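Local coordinates for adenosine monophosphate-protein transferase (Bartonella henselae str. Houston-1, PDB 5NH2) that transfers AMP from ATP to hydroxyl-bearing side chains of host target proteins through its Fic domain, as a secreted virulence factor, at residues His9-Pro14 against Thr89-Pro94; Phe178-Lys183 against Leu217-Met222; Arg230-Arg235 against Gly264-Gly269. One frame throughout, in Å; residues are numbered along the deposited sequence.

Interaction 1 lies on the opposite side of the chain's centre from the other two: its centre is 37 Å from that of interaction 2 and 39 Å from that of interaction 3. It ties the N-terminal segment to the short hairpin 83-84/90-91 of the Fic domain. Interactions 2 and 3 are only 9 Å apart between centres and touch. All three follow in series along the chain. Interaction 2 joins the approach to helix 183-196 to helix 212-227; interaction 3 joins the loop after that helix to strand 265-270 of the OB-type domain. Together, 2 and 3 stitch the Fic part to the neighbouring delivery domain, far from interaction 1.

Interaction 1 of 3, residues His9-Pro14 against Thr89-Pro94; sequences HHYVYP and TTAAMP
H10 and Y11 set their two aromatic rings against the backbone and side chains of T89-M93, a mixed polar and CH-pi contact that fastens the N-terminal part of the chain to the Fic domain's short hairpin of strands 83-84 and 90-91. The hairpin is consistent with the flap that in Fic relatives lies beside the active site and helps to place the target; here A91 also touches F85, a probable ATP-binding residue.

The polar element is a nearly straight hydrogen bond: H10 ND1 donates to T90 O at 2.8 Å with an angle of 168° at the hydrogen. The oxygen lies in the plane of the imidazole, as an N-H requires, whereas ND1 stands well above the carbonyl plane of T90. With CG anti to its own carbonyl carbon, chi1 -75° brings the H10 ring to T89 CB and the T90 carbonyl, the side chain slanting across that of T89. T89 then covers one imidazole face, its CB 3.9 Å from the ring centroid and offset toward the rim.

Y11 uses its ring differently. The methyl of A91 sits over the middle of one face, with A91 CB 3.7 Å from the centroid, and alanine is small enough for the strand to come this near. At the ring's edge, Y11 CE2 meets A92 C at 3.7 Å, and M93 CB lies 4.2 Å from the same CE2. W74 adds an edge-to-face neighbour to Y11, and K20 NZ hydrogen-bonds to H10 O.

Both rings thus serve as flat platforms for aliphatic groups, while a single side-chain bond fixes how the imidazole is turned. Because ND1 is the donor, it must carry a proton, and the T90 carbonyl beside it would probably stabilise that protonated nitrogen.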
loop_
_atom_site.group_PDB
_atom_site.type_symbol
_atom_site.label_atom_id
_atom_site.label_comp_id
_atom_site.label_asym_id
_atom_site.label_seq_id
_atom_site.Cartn_x
_atom_site.Cartn_y
_atom_site.Cartn_z
ATOM N N HIS A 9 -4.747 4.096 -27.068
ATOM C CA HIS A 9 -5.910 3.260 -27.305
ATOM C C HIS A 9 -5.529 1.803 -27.507
ATOM O O HIS A 9 -6.361 0.915 -27.288
ATOM C CB HIS A 9 -6.679 3.762 -28.535
ATOM C CG HIS A 9 -7.348 5.089 -28.341
ATOM N ND1 HIS A 9 -6.734 6.154 -27.717
ATOM C CD2 HIS A 9 -8.575 5.530 -28.713
ATOM C CE1 HIS A 9 -7.555 7.190 -27.703
ATOM N NE2 HIS A 9 -8.679 6.837 -28.300
ATOM N N HIS A 10 -4.305 1.527 -27.987
ATOM C CA HIS A 10 -3.940 0.146 -28.290
ATOM C C HIS A 10 -3.780 -0.733 -27.047
ATOM O O HIS A 10 -3.618 -1.952 -27.200
ATOM C CB HIS A 10 -2.655 0.117 -29.134
ATOM C CG HIS A 10 -2.870 0.509 -30.570
ATOM N ND1 HIS A 10 -1.846 0.935 -31.387
ATOM C CD2 HIS A 10 -3.991 0.519 -31.335
ATOM C CE1 HIS A 10 -2.326 1.194 -32.589
ATOM N NE2 HIS A 10 -3.623 0.951 -32.585
ATOM N N TYR A 11 -3.809 -0.154 -25.834
ATOM C CA TYR A 11 -3.792 -0.954 -24.600
ATOM C C TYR A 11 -5.121 -1.689 -24.307
ATOM O O TYR A 11 -5.119 -2.655 -23.534
ATOM C CB TYR A 11 -3.457 -0.056 -23.403
ATOM C CG TYR A 11 -1.986 0.266 -23.154
ATOM C CD1 TYR A 11 -1.122 -0.699 -22.662
ATOM C CD2 TYR A 11 -1.491 1.572 -23.315
ATOM C CE1 TYR A 11 0.232 -0.415 -22.399
ATOM C CE2 TYR A 11 -0.125 1.868 -23.056
ATOM C CZ TYR A 11 0.724 0.876 -22.582
ATOM O OH TYR A 11 2.064 1.148 -22.306
ATOM N N VAL A 12 -6.252 -1.256 -24.890
ATOM C CA VAL A 12 -7.575 -1.801 -24.591
ATOM C C VAL A 12 -8.186 -2.490 -25.809
ATOM O O VAL A 12 -7.883 -2.175 -26.969
ATOM C CB VAL A 12 -8.522 -0.694 -24.092
ATOM C CG1 VAL A 12 -7.917 0.009 -22.858
ATOM C CG2 VAL A 12 -8.773 0.292 -25.235
ATOM N N TYR A 13 -9.087 -3.427 -25.538
ATOM C CA TYR A 13 -9.806 -4.060 -26.625
ATOM C C TYR A 13 -10.671 -3.009 -27.332
ATOM O O TYR A 13 -11.342 -2.212 -26.664
ATOM C CB TYR A 13 -10.669 -5.225 -26.130
ATOM C CG TYR A 13 -9.887 -6.368 -25.562
ATOM C CD1 TYR A 13 -9.918 -6.638 -24.218
ATOM C CD2 TYR A 13 -9.107 -7.174 -26.372
ATOM C CE1 TYR A 13 -9.201 -7.705 -23.669
ATOM C CE2 TYR A 13 -8.342 -8.220 -25.834
ATOM C CZ TYR A 13 -8.409 -8.493 -24.476
ATOM O OH TYR A 13 -7.669 -9.515 -23.916
ATOM N N PRO A 14 -10.660 -2.971 -28.663
ATOM C CA PRO A 14 -11.546 -2.040 -29.375
ATOM C C PRO A 14 -12.975 -2.111 -28.859
ATOM O O PRO A 14 -13.485 -3.188 -28.530
ATOM C CB PRO A 14 -11.438 -2.519 -30.825
ATOM C CG PRO A 14 -10.041 -3.035 -30.908
ATOM C CD PRO A 14 -9.733 -3.652 -29.575
ATOM N N THR A 89 -0.180 -4.619 -32.625
ATOM C CA THR A 89 -0.382 -3.193 -32.368
ATOM C C THR A 89 0.639 -2.675 -31.360
ATOM O O THR A 89 1.181 -3.435 -30.556
ATOM C CB THR A 89 -1.796 -2.937 -31.868
ATOM O OG1 THR A 89 -1.918 -3.477 -30.555
ATOM C CG2 THR A 89 -2.816 -3.677 -32.769
ATOM N N THR A 90 0.911 -1.374 -31.415
ATOM C CA THR A 90 1.909 -0.759 -30.546
ATOM C C THR A 90 1.290 0.374 -29.732
ATOM O O THR A 90 0.703 1.316 -30.283
ATOM C CB THR A 90 3.114 -0.260 -31.355
ATOM O OG1 THR A 90 3.526 -1.288 -32.251
ATOM C CG2 THR A 90 4.291 0.028 -30.427
ATOM N N ALA A 91 1.422 0.268 -28.420
ATOM C CA ALA A 91 0.794 1.157 -27.466
ATOM C C ALA A 91 1.868 1.905 -26.687
ATOM O O ALA A 91 2.991 1.419 -26.517
ATOM C CB ALA A 91 -0.102 0.333 -26.497
ATOM N N ALA A 92 1.523 3.103 -26.238
ATOM C CA ALA A 92 2.274 3.840 -25.223
ATOM C C ALA A 92 1.336 4.882 -24.636
ATOM O O ALA A 92 0.349 5.269 -25.271
ATOM C CB ALA A 92 3.523 4.517 -25.782
ATOM N N MET A 93 1.634 5.324 -23.410
ATOM C CA MET A 93 0.904 6.435 -22.807
ATOM C C MET A 93 1.883 7.405 -22.130
ATOM O O MET A 93 1.889 7.547 -20.903
ATOM C CB MET A 93 -0.156 5.912 -21.834
ATOM C CG MET A 93 -1.143 6.968 -21.393
ATOM S SD MET A 93 -2.506 6.331 -20.371
ATOM C CE MET A 93 -3.543 5.552 -21.619
ATOM N N PRO A 94 2.687 8.129 -22.933
ATOM C CA PRO A 94 3.548 9.207 -22.364
ATOM C C PRO A 94 2.795 10.232 -21.509
ATOM O O PRO A 94 3.367 10.797 -20.567
ATOM C CB PRO A 94 4.161 9.870 -23.625
ATOM C CG PRO A 94 3.104 9.685 -24.705
ATOM C CD PRO A 94 2.634 8.199 -24.401
#

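Interaction 2 of 3, residues Phe178-Lys183 against Leu217-Met222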
loop_
_atom_site.group_PDB
_atom_site.type_symbol
_atom_site.label_atom_id
_atom_site.label_comp_id
_atom_site.label_asym_id
_atom_site.label_seq_id
_atom_site.Cartn_x
_atom_site.Cartn_y
_atom_site.Cartn_z
ATOM N N PHE A 178 2.086 -0.691 5.522
ATOM C CA PHE A 178 1.083 0.042 4.767
ATOM C C PHE A 178 -0.302 -0.520 4.987
ATOM O O PHE A 178 -1.297 0.178 4.741
ATOM C CB PHE A 178 1.419 0.043 3.271
ATOM C CG PHE A 178 2.424 1.084 2.894
ATOM C CD1 PHE A 178 2.056 2.434 2.827
ATOM C CD2 PHE A 178 3.727 0.730 2.624
ATOM C CE1 PHE A 178 2.957 3.407 2.473
ATOM C CE2 PHE A 178 4.656 1.704 2.297
ATOM C CZ PHE A 178 4.272 3.051 2.217
ATOM N N SER A 179 -0.385 -1.751 5.481
ATOM C CA SER A 179 -1.688 -2.312 5.755
ATOM C C SER A 179 -2.386 -1.591 6.898
ATOM O O SER A 179 -3.564 -1.857 7.157
ATOM C CB SER A 179 -1.546 -3.822 6.016
ATOM O OG SER A 179 -1.264 -4.060 7.371
ATOM N N LEU A 180 -1.706 -0.688 7.591
ATOM C CA LEU A 180 -2.329 0.045 8.682
ATOM C C LEU A 180 -2.910 1.381 8.221
ATOM O O LEU A 180 -3.468 2.118 9.056
ATOM C CB LEU A 180 -1.320 0.272 9.810
ATOM C CG LEU A 180 -0.666 -1.007 10.342
ATOM C CD1 LEU A 180 0.105 -0.692 11.623
ATOM C CD2 LEU A 180 -1.667 -2.128 10.599
ATOM N N ILE A 181 -2.798 1.679 6.920
ATOM C CA ILE A 181 -3.169 2.976 6.326
ATOM C C ILE A 181 -4.446 2.786 5.526
ATOM O O ILE A 181 -4.460 1.958 4.613
ATOM C CB ILE A 181 -2.058 3.497 5.398
ATOM C CG1 ILE A 181 -0.810 3.843 6.213
ATOM C CG2 ILE A 181 -2.561 4.683 4.517
ATOM C CD1 ILE A 181 -1.116 4.736 7.380
ATOM N N THR A 182 -5.491 3.568 5.818
ATOM C CA THR A 182 -6.743 3.535 5.046
ATOM C C THR A 182 -6.643 4.307 3.711
ATOM O O THR A 182 -5.808 5.199 3.525
ATOM C CB THR A 182 -7.922 4.135 5.829
ATOM O OG1 THR A 182 -7.717 5.552 6.005
ATOM C CG2 THR A 182 -8.163 3.443 7.178
ATOM N N LYS A 183 -7.561 3.973 2.796
ATOM C CA LYS A 183 -7.608 4.615 1.493
ATOM C C LYS A 183 -7.785 6.129 1.635
ATOM O O LYS A 183 -7.136 6.926 0.928
ATOM C CB LYS A 183 -8.738 3.986 0.666
ATOM C CG LYS A 183 -8.778 4.471 -0.838
ATOM C CD LYS A 183 -9.520 3.477 -1.783
ATOM C CE LYS A 183 -10.173 4.206 -2.932
ATOM N NZ LYS A 183 -9.230 4.587 -4.026
ATOM N N LEU A 217 -0.404 -0.276 18.320
ATOM C CA LEU A 217 -1.670 0.379 18.615
ATOM C C LEU A 217 -2.622 0.286 17.437
ATOM O O LEU A 217 -3.808 -0.047 17.609
ATOM C CB LEU A 217 -1.418 1.846 18.968
ATOM C CG LEU A 217 -0.544 2.088 20.194
ATOM C CD1 LEU A 217 -0.348 3.572 20.418
ATOM C CD2 LEU A 217 -1.096 1.396 21.446
ATOM N N LEU A 218 -2.110 0.558 16.223
ATOM C CA LEU A 218 -2.976 0.528 15.051
ATOM C C LEU A 218 -3.327 -0.900 14.666
ATOM O O LEU A 218 -4.436 -1.159 14.185
ATOM C CB LEU A 218 -2.309 1.227 13.877
ATOM C CG LEU A 218 -2.365 2.723 13.917
ATOM C CD1 LEU A 218 -1.381 3.254 12.886
ATOM C CD2 LEU A 218 -3.777 3.185 13.584
ATOM N N LYS A 219 -2.382 -1.827 14.831
ATOM C CA LYS A 219 -2.688 -3.259 14.698
ATOM C C LYS A 219 -3.870 -3.699 15.581
ATOM O O LYS A 219 -4.816 -4.361 15.110
ATOM C CB LYS A 219 -1.453 -4.084 15.042
ATOM C CG LYS A 219 -0.481 -4.227 13.904
ATOM C CD LYS A 219 0.535 -5.314 14.232
ATOM C CE LYS A 219 1.529 -5.510 13.096
ATOM N NZ LYS A 219 2.342 -6.752 13.254
ATOM N N GLU A 220 -3.825 -3.351 16.873
ATOM C CA GLU A 220 -4.959 -3.686 17.729
ATOM C C GLU A 220 -6.229 -3.037 17.226
ATOM O O GLU A 220 -7.268 -3.704 17.132
ATOM C CB GLU A 220 -4.693 -3.259 19.158
ATOM C CG GLU A 220 -5.807 -3.485 20.097
ATOM C CD GLU A 220 -5.494 -2.897 21.452
ATOM O OE1 GLU A 220 -4.912 -3.620 22.287
ATOM O OE2 GLU A 220 -5.787 -1.700 21.668
ATOM N N PHE A 221 -6.164 -1.743 16.854
ATOM C CA PHE A 221 -7.398 -1.055 16.481
ATOM C C PHE A 221 -8.013 -1.669 15.229
ATOM O O PHE A 221 -9.237 -1.823 15.139
ATOM C CB PHE A 221 -7.162 0.437 16.253
ATOM C CG PHE A 221 -8.346 1.124 15.622
ATOM C CD1 PHE A 221 -9.448 1.483 16.378
ATOM C CD2 PHE A 221 -8.382 1.359 14.276
ATOM C CE1 PHE A 221 -10.542 2.111 15.796
ATOM C CE2 PHE A 221 -9.486 1.970 13.676
ATOM C CZ PHE A 221 -10.562 2.352 14.440
ATOM N N MET A 222 -7.180 -2.011 14.249
ATOM C CA MET A 222 -7.703 -2.532 12.990
ATOM C C MET A 222 -8.276 -3.913 13.201
ATOM O O MET A 222 -9.379 -4.217 12.723
ATOM C CB MET A 222 -6.603 -2.553 11.932
ATOM C CG MET A 222 -6.087 -1.143 11.494
ATOM S SD MET A 222 -7.255 -0.185 10.478
ATOM C CE MET A 222 -6.369 1.276 9.974
#
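With CG beside the backbone N (chi1 -66°) and the chain bent at chi2 (-72°), M222 brings CE to the carbonyl of L180 and the methyl of T182, while chi1 -55° sets the branched end of L180 against L218 and K219 on the same helix. A 3-10 turn, 178-180, and the N-cap of helix 183-196 in the Fic domain pack here on helix 212-227, which itself lies against strands 237-239 and 265-270 of the OB-type delivery domain.

L218 and M222, four residues apart, lie on the same face of the helix, and K219 borders it. L180 divides its two methyls between L218 and K219. Its CD1 packs on L218 CB at 3.8 Å, the two leucine side chains slanting past each other. A leucine suits this buried spot because its fork can fill two neighbouring sites at once; L218 in turn lies on V237, V239 and I268.

M222 brings in a flexible, unbranched tip. Its CE comes 3.2 Å from L180 O, close for a methyl and a carbonyl oxygen; the neighbouring sulfur probably makes the methyl hydrogens slightly positive, which would ease the approach. CE also meets T182 CG2 at 4.0 Å, the two side chains crossing at about a right angle.

T182 faces both ways. As N-cap of helix 183-196, its OG1 is hydrogen-bonded to R185 N and also to R235 O, while its methyl serves the apolar contact. K219 likewise combines an apolar stem with a charged end: its NZ makes a salt bridge to E23 of the other chain, the antitoxin homologue BiaA, and the extended chain leading there passes L180, with K219 CG 4.1 Å from L180 CD2.

Interaction 3 of 3, residues Arg230-Arg235 against Gly264-Gly269; sequences RNVNDR and GAYIIG
The 2.8 Å hydrogen bond from N233 N to N231 OD1, an Asx turn, shapes the bend from which V232 and R235 meet Y266 and G264. A type I beta turn from V232 to R235 overlaps it, closed by R235 N to V232 O at 3.0 Å. This compact loop connects helix 212-227 to strand 237-239 and lies against strand 265-270, the parallel neighbour of 237-239 in the OB-type delivery domain.

Y266 carries most of the contact from the strand side. V232 meets it crosswise: V232 CG1 lies 3.5 Å from Y266 CE2, a methyl of a beta-branched residue against a broad ring. V237 and F221, whose ring meets that of Y266 obliquely, pack round the tyrosine too. R230 also comes near the phenol end, but its side chain is poorly ordered and its exact place doubtful.

R235 folds back at chi2 (-76°), and this bend brings its guanidinium beside G264 and near the tyrosine. The planes of guanidinium and ring stand 39° apart, and R235 NH1 remains 4.0 Å from Y266 OH, too far for a bond. G264 suits its place because its phi of 89° would press a side chain against the preceding carbonyl oxygen. Its own carbonyl lies beside the arginine's aliphatic stem, with R235 CD 3.6 Å from G264 O.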
loop_
_atom_site.group_PDB
_atom_site.type_symbol
_atom_site.label_atom_id
_atom_site.label_comp_id
_atom_site.label_asym_id
_atom_site.label_seq_id
_atom_site.Cartn_x
_atom_site.Cartn_y
_atom_site.Cartn_z
ATOM N N ARG A 230 -16.460 -3.730 11.040
ATOM C CA ARG A 230 -16.563 -2.331 10.640
ATOM C C ARG A 230 -15.506 -2.015 9.598
ATOM O O ARG A 230 -14.337 -2.349 9.784
ATOM C CB ARG A 230 -16.400 -1.398 11.836
ATOM C CG ARG A 230 -17.519 -0.377 11.923
ATOM C CD ARG A 230 -17.420 0.530 13.147
ATOM N NE ARG A 230 -18.529 1.492 13.195
ATOM C CZ ARG A 230 -18.456 2.706 13.747
ATOM N NH1 ARG A 230 -17.318 3.124 14.284
ATOM N NH2 ARG A 230 -19.511 3.516 13.748
ATOM N N ASN A 231 -15.919 -1.359 8.514
ATOM C CA ASN A 231 -15.032 -0.969 7.420
ATOM C C ASN A 231 -14.634 0.494 7.579
ATOM O O ASN A 231 -15.465 1.388 7.427
ATOM C CB ASN A 231 -15.709 -1.167 6.070
ATOM C CG ASN A 231 -14.726 -1.025 4.911
ATOM O OD1 ASN A 231 -13.896 -0.118 4.896
ATOM N ND2 ASN A 231 -14.790 -1.948 3.953
ATOM N N VAL A 232 -13.367 0.742 7.880
ATOM C CA VAL A 232 -12.858 2.096 8.054
ATOM C C VAL A 232 -12.079 2.606 6.845
ATOM O O VAL A 232 -11.354 3.609 6.965
ATOM C CB VAL A 232 -12.009 2.203 9.323
ATOM C CG1 VAL A 232 -12.921 2.289 10.540
ATOM C CG2 VAL A 232 -11.048 1.038 9.390
ATOM N N ASN A 233 -12.101 1.882 5.725
ATOM C CA ASN A 233 -11.245 2.250 4.594
ATOM C C ASN A 233 -11.520 3.678 4.097
ATOM O O ASN A 233 -10.618 4.330 3.540
ATOM C CB ASN A 233 -11.413 1.212 3.471
ATOM C CG ASN A 233 -10.276 1.282 2.439
ATOM O OD1 ASN A 233 -9.128 1.656 2.757
ATOM N ND2 ASN A 233 -10.598 0.942 1.188
ATOM N N ASP A 234 -12.736 4.194 4.333
ATOM C CA ASP A 234 -13.167 5.536 3.955
ATOM C C ASP A 234 -12.984 6.606 5.052
ATOM O O ASP A 234 -13.387 7.749 4.840
ATOM C CB ASP A 234 -14.626 5.501 3.525
ATOM C CG ASP A 234 -14.789 4.914 2.148
ATOM O OD1 ASP A 234 -14.924 5.698 1.186
ATOM O OD2 ASP A 234 -14.763 3.674 2.019
ATOM N N ARG A 235 -12.392 6.277 6.195
ATOM C CA ARG A 235 -12.207 7.230 7.280
ATOM C C ARG A 235 -10.718 7.452 7.598
ATOM O O ARG A 235 -9.887 6.535 7.468
ATOM C CB ARG A 235 -12.930 6.747 8.551
ATOM C CG ARG A 235 -14.407 6.623 8.375
ATOM C CD ARG A 235 -14.988 7.993 8.392
ATOM N NE ARG A 235 -16.453 8.037 8.447
ATOM C CZ ARG A 235 -17.203 7.588 9.460
ATOM N NH1 ARG A 235 -16.653 7.002 10.539
ATOM N NH2 ARG A 235 -18.521 7.713 9.381
ATOM N N GLY A 264 -15.409 12.624 12.878
ATOM C CA GLY A 264 -15.433 11.466 12.015
ATOM C C GLY A 264 -14.129 10.702 11.917
ATOM O O GLY A 264 -14.139 9.558 11.466
ATOM N N ALA A 265 -13.008 11.309 12.305
ATOM C CA ALA A 265 -11.713 10.642 12.270
ATOM C C ALA A 265 -11.504 9.762 13.503
ATOM O O ALA A 265 -11.981 10.074 14.596
ATOM C CB ALA A 265 -10.589 11.683 12.188
ATOM N N TYR A 266 -10.729 8.681 13.339
ATOM C CA TYR A 266 -10.278 7.869 14.480
ATOM C C TYR A 266 -8.831 8.216 14.878
ATOM O O TYR A 266 -7.901 8.069 14.066
ATOM C CB TYR A 266 -10.387 6.375 14.174
ATOM C CG TYR A 266 -11.788 5.887 14.000
ATOM C CD1 TYR A 266 -12.611 5.700 15.093
ATOM C CD2 TYR A 266 -12.283 5.585 12.746
ATOM C CE1 TYR A 266 -13.910 5.240 14.941
ATOM C CE2 TYR A 266 -13.567 5.116 12.580
ATOM C CZ TYR A 266 -14.374 4.956 13.680
ATOM O OH TYR A 266 -15.653 4.504 13.521
ATOM N N ILE A 267 -8.651 8.626 16.141
ATOM C CA ILE A 267 -7.371 9.002 16.745
ATOM C C ILE A 267 -7.013 7.931 17.771
ATOM O O ILE A 267 -7.728 7.767 18.769
ATOM C CB ILE A 267 -7.449 10.387 17.423
ATOM C CG1 ILE A 267 -8.176 11.394 16.530
ATOM C CG2 ILE A 267 -6.072 10.914 17.733
ATOM C CD1 ILE A 267 -7.548 11.531 15.123
ATOM N N ILE A 268 -5.899 7.203 17.554
ATOM C CA ILE A 268 -5.463 6.144 18.472
ATOM C C ILE A 268 -4.387 6.696 19.396
ATOM O O ILE A 268 -3.520 7.468 18.970
ATOM C CB ILE A 268 -4.947 4.889 17.729
ATOM C CG1 ILE A 268 -5.882 4.481 16.583
ATOM C CG2 ILE A 268 -4.782 3.693 18.706
ATOM C CD1 ILE A 268 -7.295 4.402 16.974
ATOM N N GLY A 269 -4.432 6.292 20.676
ATOM C CA GLY A 269 -3.411 6.671 21.633
ATOM C C GLY A 269 -3.147 5.553 22.604
ATOM O O GLY A 269 -3.882 4.557 22.671
#